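Local coordinates for putative phosphomethylpyrimidine kinase (Bacteroides thetaiotaomicron, PDB 3MBH), which belongs to the ribokinase clan and probably phosphorylates pyridoxal and related vitamin B6 compounds at the expense of ATP, with pyridoxal bound in this crystal, at residues 113-118 with 123-128; 146-151 with 156-161. One frame throughout, in Å; residues are numbered along the deposited sequence.

Contact 1 of 2, residues 113-118 with 123-128. With PXL (3-hydroxy-5-(hydroxymethyl)-2-methylisonicotinaldehyde), chain G.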
loop_
_atom_site.group_PDB
_atom_site.type_symbol
_atom_site.label_atom_id
_atom_site.label_comp_id
_atom_site.label_asym_id
_atom_site.label_seq_id
_atom_site.Cartn_x
_atom_site.Cartn_y
_atom_site.Cartn_z
ATOM N N PRO A 113 -17.220 -29.331 -5.622
ATOM C CA PRO A 113 -17.902 -30.576 -5.306
ATOM C C PRO A 113 -17.277 -31.290 -4.088
ATOM O O PRO A 113 -16.677 -32.355 -4.246
ATOM C CB PRO A 113 -17.746 -31.394 -6.606
ATOM C CG PRO A 113 -16.412 -30.982 -7.102
ATOM C CD PRO A 113 -16.235 -29.505 -6.692
ATOM N N VAL A 114 -17.454 -30.700 -2.907
ATOM C CA VAL A 114 -16.812 -31.129 -1.662
ATOM C C VAL A 114 -17.314 -32.535 -1.260
ATOM O O VAL A 114 -18.469 -32.712 -0.845
ATOM C CB VAL A 114 -17.015 -30.085 -0.538
ATOM C CG1 VAL A 114 -16.328 -30.536 0.829
ATOM C CG2 VAL A 114 -16.479 -28.675 -0.970
ATOM N N LEU A 115 -16.435 -33.541 -1.401
ATOM C CA LEU A 115 -16.775 -34.939 -1.092
ATOM C C LEU A 115 -15.711 -35.704 -0.311
ATOM O O LEU A 115 -16.042 -36.613 0.466
ATOM C CB LEU A 115 -17.047 -35.709 -2.365
ATOM C CG LEU A 115 -18.240 -35.293 -3.234
ATOM C CD1 LEU A 115 -18.057 -35.918 -4.602
ATOM C CD2 LEU A 115 -19.589 -35.661 -2.515
ATOM N N GLY A 116 -14.450 -35.339 -0.515
ATOM C CA GLY A 116 -13.344 -36.063 0.077
ATOM C C GLY A 116 -11.972 -35.608 -0.400
ATOM O O GLY A 116 -11.832 -34.652 -1.163
ATOM N N ASP A 117 -10.949 -36.285 0.076
ATOM C CA ASP A 117 -9.580 -35.973 -0.309
ATOM C C ASP A 117 -8.762 -37.179 0.112
ATOM O O ASP A 117 -9.248 -38.045 0.842
ATOM C CB ASP A 117 -9.060 -34.731 0.409
ATOM C CG ASP A 117 -7.927 -34.025 -0.350
ATOM O OD1 ASP A 117 -7.366 -34.572 -1.335
ATOM O OD2 ASP A 117 -7.612 -32.905 0.062
ATOM N N ASN A 118 -7.531 -37.215 -0.378
ATOM C CA ASN A 118 -6.614 -38.315 -0.159
ATOM C C ASN A 118 -7.203 -39.635 -0.475
ATOM O O ASN A 118 -6.952 -40.569 0.236
ATOM C CB ASN A 118 -6.143 -38.348 1.286
ATOM C CG ASN A 118 -5.397 -37.084 1.714
ATOM O OD1 ASN A 118 -5.777 -36.464 2.700
ATOM N ND2 ASN A 118 -4.296 -36.745 1.039
ATOM N N THR A 123 -15.705 -37.675 6.454
ATOM C CA THR A 123 -16.369 -38.513 7.477
ATOM C C THR A 123 -17.883 -38.394 7.335
ATOM O O THR A 123 -18.432 -37.269 7.219
ATOM C CB THR A 123 -15.975 -38.046 8.903
ATOM O OG1 THR A 123 -14.559 -38.153 9.020
ATOM C CG2 THR A 123 -16.659 -38.871 10.011
ATOM N N ASN A 124 -18.538 -39.537 7.333
ATOM C CA ASN A 124 -19.990 -39.626 7.210
ATOM C C ASN A 124 -20.529 -39.379 5.799
ATOM O O ASN A 124 -21.709 -39.454 5.611
ATOM C CB ASN A 124 -20.698 -38.705 8.216
ATOM C CG ASN A 124 -20.420 -39.098 9.665
ATOM O OD1 ASN A 124 -20.118 -40.250 9.967
ATOM N ND2 ASN A 124 -20.496 -38.129 10.550
ATOM N N PHE A 125 -19.691 -39.107 4.807
ATOM C CA PHE A 125 -20.154 -39.085 3.428
ATOM C C PHE A 125 -20.170 -40.515 2.905
ATOM O O PHE A 125 -19.353 -41.323 3.296
ATOM C CB PHE A 125 -19.239 -38.180 2.556
ATOM C CG PHE A 125 -19.514 -36.710 2.692
ATOM C CD1 PHE A 125 -20.212 -36.204 3.760
ATOM C CD2 PHE A 125 -19.053 -35.819 1.746
ATOM C CE1 PHE A 125 -20.438 -34.848 3.869
ATOM C CE2 PHE A 125 -19.283 -34.476 1.858
ATOM C CZ PHE A 125 -19.963 -33.983 2.926
ATOM N N ASP A 126 -21.159 -40.849 2.079
ATOM C CA ASP A 126 -21.266 -42.139 1.402
ATOM C C ASP A 126 -21.704 -41.905 -0.045
ATOM O O ASP A 126 -21.744 -40.767 -0.526
ATOM C CB ASP A 126 -22.290 -43.046 2.132
ATOM C CG ASP A 126 -23.709 -42.447 2.130
ATOM O OD1 ASP A 126 -23.975 -41.523 1.298
ATOM O OD2 ASP A 126 -24.554 -42.865 2.968
HETATM N N MSE A 127 -22.026 -42.975 -0.757
HETATM C CA MSE A 127 -22.258 -42.834 -2.163
HETATM C C MSE A 127 -23.506 -41.988 -2.481
HETATM O O MSE A 127 -23.606 -41.500 -3.572
HETATM C CB MSE A 127 -22.307 -44.184 -2.877
HETATM C CG MSE A 127 -20.967 -44.952 -2.979
HETATM SE SE MSE A 127 -19.546 -43.880 -3.715
HETATM C CE MSE A 127 -20.216 -43.781 -5.556
ATOM N N GLU A 128 -24.444 -41.816 -1.539
ATOM C CA GLU A 128 -25.617 -40.981 -1.833
ATOM C C GLU A 128 -25.224 -39.526 -2.025
ATOM O O GLU A 128 -25.693 -38.833 -2.931
ATOM C CB GLU A 128 -26.634 -41.036 -0.705
ATOM C CG GLU A 128 -27.518 -42.128 -0.706
ATOM C CD GLU A 128 -28.071 -42.516 -2.071
ATOM O OE1 GLU A 128 -28.672 -41.680 -2.768
ATOM O OE2 GLU A 128 -27.932 -43.713 -2.407
HETATM O OP4 PXL G . -14.326 -27.847 2.013
HETATM C C5A PXL G . -13.672 -28.652 2.981
HETATM C C5 PXL G . -14.592 -28.809 4.196
HETATM C C6 PXL G . -15.679 -28.009 4.484
HETATM N N1 PXL G . -16.454 -28.225 5.547
HETATM C C2 PXL G . -16.275 -29.178 6.485
HETATM C C3 PXL G . -15.134 -30.085 6.298
HETATM C C4 PXL G . -14.297 -29.889 5.091
HETATM C C4A PXL G . -13.097 -30.667 4.790
HETATM O O4A PXL G . -12.715 -31.300 5.722
HETATM O O3 PXL G . -14.847 -31.114 7.111
HETATM C C2A PXL G . -17.257 -29.193 7.645
#
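Leu-115, whose CA and carbonyl lie against the ring of Phe-125, is anchored from behind through its backbone N, which is hydrogen-bonded to OE2 of Glu-149; the N of Gly-116 adds a weak hydrogen bond to that same carboxylate oxygen. No hydrogen bond crosses between 113-118 and 123-128. Instead the phenyl ring of Phe-125 reaches over to the backbone of the first segment. CG stands beside its own backbone N (chi1 -79°), and from there the CD2-CE2 side of the ring is carried up to two successive carbonyls. Phe-125 CE2 comes to 3.3 Å from Val-114 O, which sits at the ring edge near its plane, where the slightly positive C-H rim faces the oxygen. Leu-115 O approaches CD2 of Phe-125 more obliquely, at 3.4 Å. Between side chains the touch is lighter, Leu-115 CD2 and Phe-125 CD2 being 4.3 Å apart; the leucine also packs on Met-129 and Met-133 of helix 127-136. In the ribokinase-like fold this is the start of a beta-alpha-beta crossover: the chain leaves strand 108-111, makes the small hairpin of 116-117 with 120-121, and enters helix 127-136. Asp-126 is the N-cap of that helix, its OD1 taking Glu-128 N at 2.9 Å from well above the carboxylate plane. On the first segment Val-114 faces the bound pyridoxal. With CG1 anti to the backbone N (chi1 180°), its two methyls come up beside the hydroxymethyl oxygen, CG1 at 3.6 Å and CG2 at 3.8 Å from PXL OP4. Thr-50, Gln-51 and Asp-225 supply hydrogen bonds to the ligand, whereas the valine offers an apolar wall. The Phe-125 ring also meets that of Tyr-85, another residue of this pocket, the two planes inclined at about 35°.

Contact 2 of 2, residues 146-151 with 156-161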
loop_
_atom_site.group_PDB
_atom_site.type_symbol
_atom_site.label_atom_id
_atom_site.label_comp_id
_atom_site.label_asym_id
_atom_site.label_seq_id
_atom_site.Cartn_x
_atom_site.Cartn_y
_atom_site.Cartn_z
ATOM N N ASN A 146 -11.049 -31.680 -6.425
ATOM C CA ASN A 146 -9.728 -32.261 -6.282
ATOM C C ASN A 146 -9.687 -33.598 -6.985
ATOM O O ASN A 146 -10.716 -34.091 -7.435
ATOM C CB ASN A 146 -9.260 -32.352 -4.823
ATOM C CG ASN A 146 -10.124 -33.235 -3.955
ATOM O OD1 ASN A 146 -10.657 -34.271 -4.406
ATOM N ND2 ASN A 146 -10.230 -32.864 -2.669
ATOM N N LEU A 147 -8.511 -34.216 -7.064
ATOM C CA LEU A 147 -8.384 -35.451 -7.841
ATOM C C LEU A 147 -9.312 -36.568 -7.320
ATOM O O LEU A 147 -9.957 -37.321 -8.099
ATOM C CB LEU A 147 -6.913 -35.917 -7.875
ATOM C CG LEU A 147 -6.644 -37.010 -8.894
ATOM C CD1 LEU A 147 -6.928 -36.452 -10.268
ATOM C CD2 LEU A 147 -5.231 -37.520 -8.758
ATOM N N THR A 148 -9.420 -36.658 -5.998
ATOM C CA THR A 148 -10.308 -37.619 -5.370
ATOM C C THR A 148 -11.752 -37.432 -5.829
ATOM O O THR A 148 -12.412 -38.385 -6.247
ATOM C CB THR A 148 -10.260 -37.489 -3.839
ATOM O OG1 THR A 148 -8.929 -37.750 -3.375
ATOM C CG2 THR A 148 -11.237 -38.486 -3.168
ATOM N N GLU A 149 -12.214 -36.201 -5.725
ATOM C CA GLU A 149 -13.563 -35.818 -6.071
ATOM C C GLU A 149 -13.798 -36.032 -7.561
ATOM O O GLU A 149 -14.893 -36.441 -7.964
ATOM C CB GLU A 149 -13.819 -34.374 -5.652
ATOM C CG GLU A 149 -13.850 -34.234 -4.175
ATOM C CD GLU A 149 -13.639 -32.828 -3.649
ATOM O OE1 GLU A 149 -13.176 -31.912 -4.392
ATOM O OE2 GLU A 149 -13.989 -32.658 -2.473
ATOM N N LEU A 150 -12.762 -35.858 -8.373
ATOM C CA LEU A 150 -12.893 -36.091 -9.805
ATOM C C LEU A 150 -13.288 -37.525 -10.090
ATOM O O LEU A 150 -14.174 -37.801 -10.919
ATOM C CB LEU A 150 -11.589 -35.800 -10.557
ATOM C CG LEU A 150 -11.584 -36.365 -12.004
ATOM C CD1 LEU A 150 -12.190 -35.376 -12.934
ATOM C CD2 LEU A 150 -10.250 -36.714 -12.405
ATOM N N PHE A 151 -12.594 -38.458 -9.461
ATOM C CA PHE A 151 -12.885 -39.856 -9.763
ATOM C C PHE A 151 -14.252 -40.267 -9.169
ATOM O O PHE A 151 -14.995 -41.000 -9.813
ATOM C CB PHE A 151 -11.741 -40.744 -9.306
ATOM C CG PHE A 151 -10.523 -40.627 -10.174
ATOM C CD1 PHE A 151 -10.545 -41.093 -11.478
ATOM C CD2 PHE A 151 -9.377 -40.049 -9.708
ATOM C CE1 PHE A 151 -9.450 -40.967 -12.285
ATOM C CE2 PHE A 151 -8.251 -39.921 -10.524
ATOM C CZ PHE A 151 -8.297 -40.371 -11.798
ATOM N N GLU A 156 -15.273 -43.631 -11.391
ATOM C CA GLU A 156 -14.142 -44.434 -11.789
ATOM C C GLU A 156 -13.211 -44.550 -10.582
ATOM O O GLU A 156 -13.168 -43.663 -9.741
ATOM C CB GLU A 156 -13.383 -43.777 -12.927
ATOM C CG GLU A 156 -14.142 -43.663 -14.224
ATOM C CD GLU A 156 -14.287 -44.990 -14.942
ATOM O OE1 GLU A 156 -13.252 -45.575 -15.331
ATOM O OE2 GLU A 156 -15.434 -45.463 -15.129
ATOM N N PRO A 157 -12.440 -45.637 -10.499
ATOM C CA PRO A 157 -11.587 -45.800 -9.328
ATOM C C PRO A 157 -10.465 -44.770 -9.310
ATOM O O PRO A 157 -9.965 -44.382 -10.373
ATOM C CB PRO A 157 -11.000 -47.210 -9.488
ATOM C CG PRO A 157 -11.636 -47.806 -10.674
ATOM C CD PRO A 157 -12.352 -46.763 -11.443
ATOM N N TYR A 158 -10.108 -44.342 -8.103
ATOM C CA TYR A 158 -9.042 -43.386 -7.870
ATOM C C TYR A 158 -7.769 -43.858 -8.537
ATOM O O TYR A 158 -7.408 -45.027 -8.434
ATOM C CB TYR A 158 -8.810 -43.190 -6.354
ATOM C CG TYR A 158 -7.752 -42.153 -6.072
ATOM C CD1 TYR A 158 -8.070 -40.804 -6.085
ATOM C CD2 TYR A 158 -6.427 -42.502 -5.869
ATOM C CE1 TYR A 158 -7.101 -39.825 -5.884
ATOM C CE2 TYR A 158 -5.445 -41.522 -5.658
ATOM C CZ TYR A 158 -5.788 -40.196 -5.657
ATOM O OH TYR A 158 -4.851 -39.196 -5.480
ATOM N N LYS A 159 -7.074 -42.958 -9.212
ATOM C CA LYS A 159 -5.799 -43.297 -9.851
ATOM C C LYS A 159 -4.833 -42.128 -9.612
ATOM O O LYS A 159 -5.138 -40.990 -9.967
ATOM C CB LYS A 159 -6.070 -43.552 -11.335
ATOM C CG LYS A 159 -4.927 -43.980 -12.201
ATOM C CD LYS A 159 -5.436 -44.247 -13.651
ATOM C CE LYS A 159 -4.358 -44.789 -14.580
ATOM N NZ LYS A 159 -3.250 -43.836 -14.904
ATOM N N ALA A 160 -3.677 -42.386 -8.996
ATOM C CA ALA A 160 -2.699 -41.292 -8.745
ATOM C C ALA A 160 -1.787 -40.955 -9.929
ATOM O O ALA A 160 -1.222 -39.882 -9.964
ATOM C CB ALA A 160 -1.865 -41.608 -7.506
ATOM N N ASP A 161 -1.636 -41.845 -10.899
ATOM C CA ASP A 161 -0.669 -41.601 -11.985
ATOM C C ASP A 161 -1.382 -41.521 -13.329
ATOM O O ASP A 161 -1.219 -42.414 -14.177
ATOM C CB ASP A 161 0.452 -42.680 -12.011
#
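The Phe-151 ring is sandwiched: the backbone of 157-159 passes over one face, with Lys-159 N 3.5 Å above the plane near the rim, and CD2 of Leu-150 covers the centre of the other. An edge of this ring turns to the face of Tyr-158 in an offset edge-to-face pair, centroids 5.8 Å apart and planes at 74°. Tyr-158 starts out away from the helix, but its extended first torsion (chi1 -177°) brings the ring back to the first turn. There Thr-148 N lies at the ring's edge, in plane, while Leu-147 CD2 reaches the phenol oxygen OH of Tyr-158 at 3.7 Å. Thr-148 OG1, also near this ring, has its hydrogen bond with Gly-119 N.

Asn-146 and Glu-149 close the helix start as a capping box, Glu-149 N reaching Asn-146 OD1 at 2.8 Å and Asn-146 N returning a bond to Glu-149 OE1 at 3.0 Å. Past the helix end, Glu-156 N binds Phe-151 O at 3.1 Å, nearly straight at 172°, and turns the chain back along helix 147-154. Between these two segments, what holds the returning loop beyond that bond is mainly aromatic and apolar contact with Phe-151 and Leu-147.

Overall arrangement
Contacts 1 and 2 follow one another along the chain on the same side of the molecule, their centres about 12 Å apart. Contact 1 is buried and reaches the pyridoxal pocket; contact 2 lies away from it, with buried helix residues on one side and a mostly exposed loop on the other. The former is small and sets a ring edge against carbonyl oxygens; the latter covers more surface, joining a ring pair to one backbone bond. Helix 147-154 ties them together: its capping residues, Asn-146 and Glu-149, turn their remaining polar atoms to contact 1, Asn-146 ND2 standing 2.8 Å from Gly-116 O as a probable hydrogen bond.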